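Local coordinates for periplasmic branched-chain amino acid-binding protein (Burkholderia mallei, PDB 3I09) that probably captures branched-chain amino acids or related small ligands in the periplasm and delivers them to an ABC transporter for uptake, at residues K95-N100 with D303-Q308; Q263-Y268 with K273-S278; M312-F317 with G321-D326. One frame throughout, in Å; residues are numbered along the deposited sequence. Where two conformers were deposited one is given.

Overall arrangement
In this type I periplasmic binding protein one contact is a long-range tie and two are local, a helix packed on the loop that follows it and a hairpin. Interaction 1 spans some 200 residues, joining strand 97-100 of the mixed sheet to helix 302-309. Interaction 2, nested inside that long loop, packs the middle of helix 259-272 against the connection to helix 278-297. Interaction 3 follows interaction 1 directly in sequence, their centres about 13 Å apart, and forms the hairpin of strands 314-315 and 320-323. Interaction 2 lies about 28 Å from interaction 1 and 22 Å from interaction 3, centre to centre, yet W264 packs on F317, so interactions 2 and 3 touch through that ring pair.

Interaction 1. Residues K95-N100 with D303-Q308; sequences KKVYIN and DKVMAQ. With EDO (1,2-ethanediol), chain K.
The flat carboxylate of D303 does not touch K95, to which a water and a diol link it, whereas V97 packs directly on V305 and M306. The 1,2-ethanediol, probably from the crystallisation liquor, lies against the carboxylate, with its O2 3.3 Å from D303 CG. Its O1 donates a hydrogen bond of 2.6 Å to D303 OD2, while O2 accepts one from the backbone N of D303. A water comes to OD2 from another direction and also takes a hydrogen bond from K95 NZ (3.0 Å). The opposite charges, K95 NZ and D303 OD2, stay 5.5 Å apart, a bridged and probably modest attraction. D303 OD1 is held by the hydroxyl of Y116.

Deeper in, the contact is wholly apolar. V97 CG1 is anti to the backbone N (chi1 179°), which turns both methyls to the helix. CG2 touches V305 CG1 at 4.0 Å, and the two valines cross at about a right angle. The selenomethionine M306 bends at chi2 and chi3, bringing SE to 4.0 Å from V97 CG1 and equally near V97 CG2.

Across the strand, on the side turned from the helix, N100 ND2 gives the Y98 hydroxyl a bond of 3.0 Å, tilted 16° out of the amide plane. N100 OD1 accepts from the N of A103, a residue of the acetoacetate pocket.

Helix 81-94 ends in a Schellman motif with K95 as C-prime residue, and the chain passes into strand 97-100, between strands 72-77 and 117-119. Helix 302-309 lies against this edge region of the sheet, M306 also meeting V118 and V305 reaching Y290 of helix 278-297.

Interaction 2. Residues Q263-Y268 with K273-S278; sequences QWAQRY and KKMPSS
P276 wedges its ring between the side chains of W264, A265 and Y268, and each of its three ring methylenes finds an apolar partner. CB sits over one face of the Y268 ring, 3.7 Å from the centroid and 17° off the normal, a CH-pi contact somewhat off-centre. CG turns to the indole, 3.5 Å from W264 CZ3. CD rests on the methyl of A265, at 3.8 Å from A265 CB. Proline and each aromatic side chain run past one another in opposite directions, and P276 CB, 3.6 Å from both Y268 CD1 and W264 CZ3, touches both rings.

W264 and Y268 can flank it because they stand one helical turn apart and both have CG anti to the backbone N (chi1 -174° and -176°); Y268 CB in turn lies over the rim of one indole face. At the edge of the tyrosine, in its plane, K274 O approaches CD1 to 3.3 Å. This carbonyl oxygen is buried here with no hydrogen-bonding partner in the model, and the ring's polarised C-H edge may partly compensate.

The segment 273-278 turns back from helix 259-272 at K273, which has positive phi, and leads to S277, the N-cap of helix 278-297. S277 OG also bonds to the carbonyl of I20, a pocket residue. Beyond the proline, W264 meets Y284 of helix 278-297 edge-to-face and stacks on F317, while Y268 touches E27 of helix 22-36.

Interaction 3. Residues M312-F317 with G321-D326; sequences MKIDDF and GYIRTD. With EDO (1,2-ethanediol), chain M.
I314 and G321 face each other as an antiparallel, hydrogen-bonded pair. I314 N donates to G321 O over 2.8 Å in a nearly straight bond (172°), although the donor stands well above the carbonyl plane. The return bond, from G321 N to I314 O, measures 2.9 Å. On the face of the sheet that carries I314, G321 contributes no side chain, and I314 reaches onward to I323: its CG1 is anti to the carbonyl carbon (chi1 -66°), and CD1 comes to 4.1 Å from I323 CG1. M329 of the next strand and Y120 lie beside this pair.

Where the strands part, a water replaces direct pairing, donating to M312 O at 2.8 Å and accepting from I323 N. At the turn, D316 OD1 accepts from the backbone N of Y318 and of A319, forming an Asx turn, while D316 OD2 bonds to S285 OG of helix 278-297.

Past the strand, R324 grips D326 side-on, NE to OD1 at 2.9 Å and NH2 to OD2 at 3.0 Å. NE meets OD1 from above the carboxylate plane, whereas OD2 is met on its syn side. D326 OD1 also accepts from the N of S328, just before strand 329-338.

Together these features make a short beta hairpin, strands 314-315 and 320-323, that continues into the antiparallel sheet through Y322 and I330.

Interaction 1. Residues K95-N100 with D303-Q308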
loop_
_atom_site.group_PDB
_atom_site.type_symbol
_atom_site.label_atom_id
_atom_site.label_comp_id
_atom_site.label_asym_id
_atom_site.label_seq_id
_atom_site.Cartn_x
_atom_site.Cartn_y
_atom_site.Cartn_z
ATOM N N LYS A 95 -0.290 -23.384 1.567
ATOM C CA LYS A 95 0.424 -23.158 2.840
ATOM C C LYS A 95 1.821 -22.570 2.601
ATOM O O LYS A 95 2.854 -23.156 2.964
ATOM C CB LYS A 95 0.456 -24.445 3.669
ATOM C CG LYS A 95 -0.963 -24.952 3.985
ATOM C CD LYS A 95 -0.970 -26.195 4.901
ATOM C CE LYS A 95 -2.309 -26.283 5.658
ATOM N NZ LYS A 95 -2.278 -27.252 6.808
ATOM N N LYS A 96 1.847 -21.455 1.878
ATOM C CA LYS A 96 3.096 -20.783 1.561
ATOM C C LYS A 96 3.060 -19.373 2.093
ATOM O O LYS A 96 2.034 -18.716 2.046
ATOM C CB LYS A 96 3.331 -20.700 0.063
ATOM C CG LYS A 96 3.414 -22.036 -0.640
ATOM C CD LYS A 96 4.617 -22.842 -0.202
ATOM C CE LYS A 96 4.635 -24.164 -0.971
ATOM N NZ LYS A 96 5.541 -25.169 -0.371
ATOM N N VAL A 97 4.205 -18.903 2.585
ATOM C CA VAL A 97 4.292 -17.563 3.139
ATOM C C VAL A 97 4.091 -16.465 2.081
ATOM O O VAL A 97 4.757 -16.442 1.030
ATOM C CB VAL A 97 5.655 -17.335 3.877
ATOM C CG1 VAL A 97 5.752 -15.874 4.446
ATOM C CG2 VAL A 97 5.844 -18.415 4.987
ATOM N N TYR A 98 3.153 -15.573 2.368
ATOM C CA TYR A 98 2.729 -14.545 1.456
ATOM C C TYR A 98 2.760 -13.189 2.187
ATOM O O TYR A 98 1.996 -12.966 3.153
ATOM C CB TYR A 98 1.322 -14.859 0.952
ATOM C CG TYR A 98 0.667 -13.778 0.084
ATOM C CD1 TYR A 98 1.337 -13.178 -0.984
ATOM C CD2 TYR A 98 -0.648 -13.401 0.316
ATOM C CE1 TYR A 98 0.710 -12.227 -1.781
ATOM C CE2 TYR A 98 -1.284 -12.457 -0.456
ATOM C CZ TYR A 98 -0.611 -11.868 -1.499
ATOM O OH TYR A 98 -1.262 -10.920 -2.232
ATOM N N ILE A 99 3.614 -12.287 1.706
ATOM C CA ILE A 99 3.670 -10.963 2.267
ATOM C C ILE A 99 3.239 -9.976 1.205
ATOM O O ILE A 99 3.847 -9.878 0.127
ATOM C CB ILE A 99 5.063 -10.623 2.777
ATOM C CG1 ILE A 99 5.484 -11.660 3.803
ATOM C CG2 ILE A 99 5.043 -9.219 3.402
ATOM C CD1 ILE A 99 6.906 -11.439 4.347
ATOM N N ASN A 100 2.140 -9.287 1.469
ATOM C CA ASN A 100 1.649 -8.270 0.550
ATOM C C ASN A 100 2.018 -6.854 0.984
ATOM O O ASN A 100 1.770 -6.457 2.132
ATOM C CB ASN A 100 0.157 -8.352 0.347
ATOM C CG ASN A 100 -0.279 -7.452 -0.808
ATOM O OD1 ASN A 100 -0.297 -6.239 -0.661
ATOM N ND2 ASN A 100 -0.539 -8.050 -1.984
ATOM N N ASP A 303 5.139 -23.143 8.335
ATOM C CA ASP A 303 4.629 -23.020 9.699
ATOM C C ASP A 303 5.688 -22.495 10.674
ATOM O O ASP A 303 5.364 -21.645 11.496
ATOM C CB ASP A 303 3.982 -24.302 10.192
ATOM C CG ASP A 303 2.683 -24.632 9.461
ATOM O OD1 ASP A 303 2.048 -23.740 8.853
ATOM O OD2 ASP A 303 2.280 -25.819 9.539
ATOM N N LYS A 304 6.934 -22.941 10.539
ATOM C CA LYS A 304 8.030 -22.428 11.344
ATOM C C LYS A 304 8.306 -20.955 11.053
ATOM O O LYS A 304 8.526 -20.194 11.969
ATOM C CB LYS A 304 9.313 -23.226 11.134
ATOM C CG LYS A 304 9.195 -24.674 11.633
ATOM C CD LYS A 304 10.458 -25.461 11.360
ATOM C CE LYS A 304 10.324 -26.853 11.935
ATOM N NZ LYS A 304 11.598 -27.610 11.780
ATOM N N VAL A 305 8.294 -20.570 9.772
ATOM C CA VAL A 305 8.563 -19.163 9.393
ATOM C C VAL A 305 7.437 -18.257 9.895
ATOM O O VAL A 305 7.704 -17.193 10.470
ATOM C CB VAL A 305 8.800 -19.011 7.858
ATOM C CG1 VAL A 305 8.889 -17.532 7.492
ATOM C CG2 VAL A 305 10.086 -19.787 7.454
HETATM N N MSE A 306 6.184 -18.690 9.762
HETATM C CA MSE A 306 5.059 -17.879 10.239
HETATM C C MSE A 306 5.153 -17.676 11.752
HETATM O O MSE A 306 4.935 -16.550 12.231
HETATM C CB MSE A 306 3.686 -18.481 9.864
HETATM C CG MSE A 306 3.269 -18.353 8.403
HETATM SE SE MSE A 306 3.401 -16.635 7.553
HETATM C CE MSE A 306 2.368 -15.579 8.776
ATOM N N ALA A 307 5.528 -18.725 12.491
ATOM C CA ALA A 307 5.704 -18.615 13.947
ATOM C C ALA A 307 6.815 -17.606 14.292
ATOM O O ALA A 307 6.634 -16.761 15.187
ATOM C CB ALA A 307 5.980 -19.995 14.601
ATOM N N GLN A 308 7.928 -17.637 13.558
ATOM C CA GLN A 308 8.987 -16.628 13.732
ATOM C C GLN A 308 8.456 -15.246 13.398
ATOM O O GLN A 308 8.681 -14.314 14.165
ATOM C CB GLN A 308 10.233 -16.879 12.879
ATOM C CG GLN A 308 11.133 -17.993 13.345
ATOM C CD GLN A 308 11.842 -17.671 14.666
ATOM O OE1 GLN A 308 11.999 -16.498 15.068
ATOM N NE2 GLN A 308 12.285 -18.699 15.322
HETATM C C1 EDO K . 2.753 -26.523 6.044
HETATM O O1 EDO K . 2.179 -27.076 7.224
HETATM C C2 EDO K . 4.257 -26.675 6.135
HETATM O O2 EDO K . 4.739 -25.952 7.264
HETATM O O HOH W 1 -0.179 -26.741 8.891
#

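Interaction 2. Residues Q263-Y268 with K273-S278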
loop_
_atom_site.group_PDB
_atom_site.type_symbol
_atom_site.label_atom_id
_atom_site.label_comp_id
_atom_site.label_asym_id
_atom_site.label_seq_id
_atom_site.Cartn_x
_atom_site.Cartn_y
_atom_site.Cartn_z
ATOM N N GLN A 263 19.120 7.902 4.542
ATOM C CA GLN A 263 20.300 7.127 4.168
ATOM C C GLN A 263 19.921 5.958 3.249
ATOM O O GLN A 263 20.610 5.690 2.265
ATOM C CB GLN A 263 21.078 6.684 5.421
ATOM C CG GLN A 263 21.808 7.911 6.019
ATOM C CD GLN A 263 22.760 7.662 7.199
ATOM O OE1 GLN A 263 22.464 6.919 8.142
ATOM N NE2 GLN A 263 23.899 8.340 7.160
ATOM N N TRP A 264 18.809 5.287 3.546
ATOM C CA TRP A 264 18.349 4.244 2.637
ATOM C C TRP A 264 17.905 4.812 1.286
ATOM O O TRP A 264 18.237 4.263 0.227
ATOM C CB TRP A 264 17.231 3.416 3.273
ATOM C CG TRP A 264 16.888 2.285 2.395
ATOM C CD1 TRP A 264 17.562 1.110 2.316
ATOM C CD2 TRP A 264 15.827 2.211 1.408
ATOM N NE1 TRP A 264 16.995 0.306 1.378
ATOM C CE2 TRP A 264 15.942 0.955 0.788
ATOM C CE3 TRP A 264 14.827 3.085 0.980
ATOM C CZ2 TRP A 264 15.067 0.521 -0.204
ATOM C CZ3 TRP A 264 13.919 2.641 0.007
ATOM C CH2 TRP A 264 14.079 1.387 -0.605
ATOM N N ALA A 265 17.223 5.955 1.311
ATOM C CA ALA A 265 16.757 6.593 0.096
ATOM C C ALA A 265 17.904 6.998 -0.808
ATOM O O ALA A 265 17.789 6.900 -2.035
ATOM C CB ALA A 265 15.861 7.813 0.400
ATOM N N GLN A 266 19.024 7.379 -0.206
ATOM C CA GLN A 266 20.228 7.679 -0.991
ATOM C C GLN A 266 20.732 6.478 -1.772
ATOM O O GLN A 266 21.150 6.623 -2.936
ATOM C CB GLN A 266 21.347 8.185 -0.068
ATOM C CG GLN A 266 21.167 9.619 0.396
ATOM C CD GLN A 266 22.330 10.069 1.252
ATOM O OE1 GLN A 266 22.737 9.372 2.174
ATOM N NE2 GLN A 266 22.883 11.243 0.942
ATOM N N ARG A 267 20.742 5.297 -1.128
ATOM C CA ARG A 267 21.142 4.036 -1.790
ATOM C C ARG A 267 20.186 3.673 -2.914
ATOM O O ARG A 267 20.600 3.250 -4.013
ATOM C CB ARG A 267 21.227 2.907 -0.789
ATOM C CG ARG A 267 22.229 3.196 0.334
ATOM C CD ARG A 267 22.393 2.034 1.276
ATOM N NE ARG A 267 22.923 0.879 0.557
ATOM C CZ ARG A 267 22.487 -0.371 0.721
ATOM N NH1 ARG A 267 21.536 -0.644 1.585
ATOM N NH2 ARG A 267 23.007 -1.345 -0.007
ATOM N N TYR A 268 18.890 3.849 -2.661
ATOM C CA TYR A 268 17.888 3.657 -3.726
ATOM C C TYR A 268 18.067 4.598 -4.931
ATOM O O TYR A 268 18.088 4.163 -6.082
ATOM C CB TYR A 268 16.489 3.766 -3.122
ATOM C CG TYR A 268 15.363 3.482 -4.094
ATOM C CD1 TYR A 268 14.801 4.497 -4.866
ATOM C CD2 TYR A 268 14.870 2.187 -4.242
ATOM C CE1 TYR A 268 13.755 4.221 -5.757
ATOM C CE2 TYR A 268 13.839 1.887 -5.129
ATOM C CZ TYR A 268 13.274 2.902 -5.870
ATOM O OH TYR A 268 12.264 2.618 -6.755
ATOM N N LYS A 273 17.434 6.720 -9.521
ATOM C CA LYS A 273 17.354 8.135 -9.837
ATOM C C LYS A 273 15.984 8.764 -9.604
ATOM O O LYS A 273 15.589 9.728 -10.263
ATOM C CB LYS A 273 17.911 8.430 -11.252
ATOM C CG LYS A 273 19.407 8.129 -11.368
ATOM C CD LYS A 273 20.211 8.990 -10.400
ATOM C CE LYS A 273 21.715 8.681 -10.326
ATOM N NZ LYS A 273 22.047 7.443 -9.673
ATOM N N LYS A 274 15.275 8.203 -8.632
ATOM C CA LYS A 274 14.067 8.790 -8.080
ATOM C C LYS A 274 14.100 8.521 -6.592
ATOM O O LYS A 274 14.787 7.579 -6.146
ATOM C CB LYS A 274 12.834 8.077 -8.647
ATOM C CG LYS A 274 12.646 8.326 -10.113
ATOM C CD LYS A 274 11.395 7.665 -10.574
ATOM C CE LYS A 274 10.890 8.361 -11.807
ATOM N NZ LYS A 274 11.802 8.063 -12.923
HETATM N N MSE A 275 13.360 9.303 -5.814
HETATM C CA MSE A 275 13.188 9.004 -4.397
HETATM C C MSE A 275 12.247 7.819 -4.330
HETATM O O MSE A 275 11.320 7.737 -5.126
HETATM C CB MSE A 275 12.522 10.148 -3.626
HETATM C CG MSE A 275 13.382 11.297 -3.319
HETATM SE SE MSE A 275 14.804 10.843 -2.130
HETATM C CE MSE A 275 15.737 12.568 -2.267
ATOM N N PRO A 276 12.451 6.921 -3.365
ATOM C CA PRO A 276 11.544 5.786 -3.257
ATOM C C PRO A 276 10.215 6.170 -2.625
ATOM O O PRO A 276 10.132 7.034 -1.753
ATOM C CB PRO A 276 12.295 4.808 -2.337
ATOM C CG PRO A 276 13.140 5.727 -1.468
ATOM C CD PRO A 276 13.574 6.823 -2.412
ATOM N N SER A 277 9.166 5.481 -3.044
ATOM C CA SER A 277 7.882 5.538 -2.372
ATOM C C SER A 277 7.896 4.652 -1.123
ATOM O O SER A 277 8.808 3.824 -0.919
ATOM C CB SER A 277 6.753 5.004 -3.265
ATOM O OG SER A 277 6.810 3.568 -3.404
ATOM N N SER A 278 6.861 4.789 -0.317
ATOM C CA SER A 278 6.691 3.935 0.856
ATOM C C SER A 278 6.571 2.413 0.481
ATOM O O SER A 278 6.970 1.551 1.262
ATOM C CB SER A 278 5.477 4.389 1.674
ATOM O OG SER A 278 4.275 4.278 0.916
#

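Interaction 3. Residues M312-F317 with G321-D326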
loop_
_atom_site.group_PDB
_atom_site.type_symbol
_atom_site.label_atom_id
_atom_site.label_comp_id
_atom_site.label_asym_id
_atom_site.label_seq_id
_atom_site.Cartn_x
_atom_site.Cartn_y
_atom_site.Cartn_z
HETATM N N MSE A 312 8.704 -12.064 16.379
HETATM C CA MSE A 312 9.890 -11.195 16.272
HETATM C C MSE A 312 9.488 -9.739 16.161
HETATM O O MSE A 312 8.612 -9.415 15.370
HETATM C CB MSE A 312 10.688 -11.525 14.982
HETATM C CG MSE A 312 11.092 -12.977 14.836
HETATM SE SE MSE A 312 12.616 -13.239 13.627
HETATM C CE MSE A 312 13.903 -12.402 14.874
ATOM N N LYS A 313 10.160 -8.849 16.858
ATOM C CA LYS A 313 9.991 -7.430 16.616
ATOM C C LYS A 313 10.616 -7.080 15.258
ATOM O O LYS A 313 11.585 -7.728 14.841
ATOM C CB LYS A 313 10.672 -6.613 17.701
ATOM C CG LYS A 313 10.021 -6.687 19.066
ATOM C CD LYS A 313 10.820 -5.847 20.067
ATOM C CE LYS A 313 10.286 -5.928 21.517
ATOM N NZ LYS A 313 10.917 -4.896 22.419
ATOM N N ILE A 314 10.034 -6.099 14.586
ATOM C CA ILE A 314 10.634 -5.454 13.398
ATOM C C ILE A 314 11.180 -4.069 13.817
ATOM O O ILE A 314 10.519 -3.305 14.550
ATOM C CB ILE A 314 9.611 -5.316 12.291
ATOM C CG1 ILE A 314 9.212 -6.712 11.786
ATOM C CG2 ILE A 314 10.198 -4.410 11.137
ATOM C CD1 ILE A 314 7.902 -6.811 11.050
ATOM N N ASP A 315 12.418 -3.746 13.440
ATOM C CA ASP A 315 12.966 -2.441 13.764
ATOM C C ASP A 315 14.055 -2.111 12.761
ATOM O O ASP A 315 15.207 -2.511 12.929
ATOM C CB ASP A 315 13.557 -2.401 15.200
ATOM C CG ASP A 315 13.980 -1.000 15.645
ATOM O OD1 ASP A 315 13.824 0.002 14.906
ATOM O OD2 ASP A 315 14.451 -0.878 16.809
ATOM N N ASP A 316 13.669 -1.436 11.697
ATOM C CA ASP A 316 14.607 -1.060 10.662
ATOM C C ASP A 316 14.296 0.371 10.175
ATOM O O ASP A 316 13.492 1.084 10.793
ATOM C CB ASP A 316 14.636 -2.133 9.570
ATOM C CG ASP A 316 13.305 -2.280 8.817
ATOM O OD1 ASP A 316 12.462 -1.367 8.873
ATOM O OD2 ASP A 316 13.132 -3.299 8.110
ATOM N N PHE A 317 14.968 0.795 9.089
ATOM C CA PHE A 317 14.796 2.133 8.548
ATOM C C PHE A 317 13.338 2.408 8.091
ATOM O O PHE A 317 12.942 3.573 7.958
ATOM C CB PHE A 317 15.728 2.332 7.335
ATOM C CG PHE A 317 15.198 1.691 6.108
ATOM C CD1 PHE A 317 15.395 0.348 5.862
ATOM C CD2 PHE A 317 14.412 2.412 5.238
ATOM C CE1 PHE A 317 14.812 -0.255 4.765
ATOM C CE2 PHE A 317 13.854 1.799 4.118
ATOM C CZ PHE A 317 14.066 0.464 3.901
ATOM N N GLY A 321 7.823 -2.305 14.495
ATOM C CA GLY A 321 6.526 -2.954 14.602
ATOM C C GLY A 321 6.560 -4.442 14.851
ATOM O O GLY A 321 7.540 -4.981 15.348
ATOM N N TYR A 322 5.434 -5.088 14.567
ATOM C CA TYR A 322 5.323 -6.529 14.759
ATOM C C TYR A 322 4.154 -7.002 13.902
ATOM O O TYR A 322 3.371 -6.182 13.385
ATOM C CB TYR A 322 5.104 -6.857 16.243
ATOM C CG TYR A 322 3.841 -6.257 16.799
ATOM C CD1 TYR A 322 3.795 -4.938 17.247
ATOM C CD2 TYR A 322 2.670 -7.014 16.876
ATOM C CE1 TYR A 322 2.613 -4.411 17.775
ATOM C CE2 TYR A 322 1.526 -6.480 17.363
ATOM C CZ TYR A 322 1.486 -5.199 17.803
ATOM O OH TYR A 322 0.294 -4.735 18.302
ATOM N N ILE A 323 4.062 -8.307 13.739
ATOM C CA ILE A 323 3.020 -8.890 12.886
ATOM C C ILE A 323 2.079 -9.621 13.806
ATOM O O ILE A 323 2.466 -10.564 14.516
ATOM C CB ILE A 323 3.615 -9.812 11.812
ATOM C CG1 ILE A 323 4.518 -9.038 10.850
ATOM C CG2 ILE A 323 2.470 -10.575 11.050
ATOM C CD1 ILE A 323 5.503 -9.995 9.991
ATOM N N ARG A 324 0.828 -9.207 13.783
ATOM C CA ARG A 324 -0.157 -9.732 14.747
ATOM C C ARG A 324 -0.999 -10.857 14.159
ATOM O O ARG A 324 -0.830 -11.236 12.994
ATOM C CB ARG A 324 -1.020 -8.610 15.299
ATOM C CG ARG A 324 -1.965 -8.014 14.328
ATOM C CD ARG A 324 -2.867 -6.964 15.038
ATOM N NE ARG A 324 -3.864 -6.522 14.092
ATOM C CZ ARG A 324 -4.656 -5.472 14.236
ATOM N NH1 ARG A 324 -4.576 -4.699 15.315
ATOM N NH2 ARG A 324 -5.526 -5.202 13.282
ATOM N N THR A 325 -1.911 -11.383 14.968
ATOM C CA THR A 325 -2.666 -12.572 14.609
ATOM C C THR A 325 -3.334 -12.515 13.230
ATOM O O THR A 325 -3.249 -13.468 12.462
ATOM C CB THR A 325 -3.720 -12.898 15.723
ATOM O OG1 THR A 325 -3.010 -13.101 16.948
ATOM C CG2 THR A 325 -4.503 -14.160 15.385
ATOM N N ASP A 326 -3.980 -11.400 12.923
ATOM C CA ASP A 326 -4.736 -11.265 11.657
ATOM C C ASP A 326 -3.853 -11.083 10.437
ATOM O O ASP A 326 -4.356 -11.024 9.310
ATOM C CB ASP A 326 -5.804 -10.149 11.728
ATOM C CG ASP A 326 -5.235 -8.724 11.865
ATOM O OD1 ASP A 326 -4.005 -8.520 11.932
ATOM O OD2 ASP A 326 -6.061 -7.775 11.936
HETATM C C1 EDO M . 15.763 3.063 12.382
HETATM O O1 EDO M . 15.036 3.993 11.579
HETATM C C2 EDO M . 16.778 2.280 11.562
HETATM O O2 EDO M . 18.096 2.578 12.020
HETATM O O HOH W 2 5.952 -10.084 15.051
#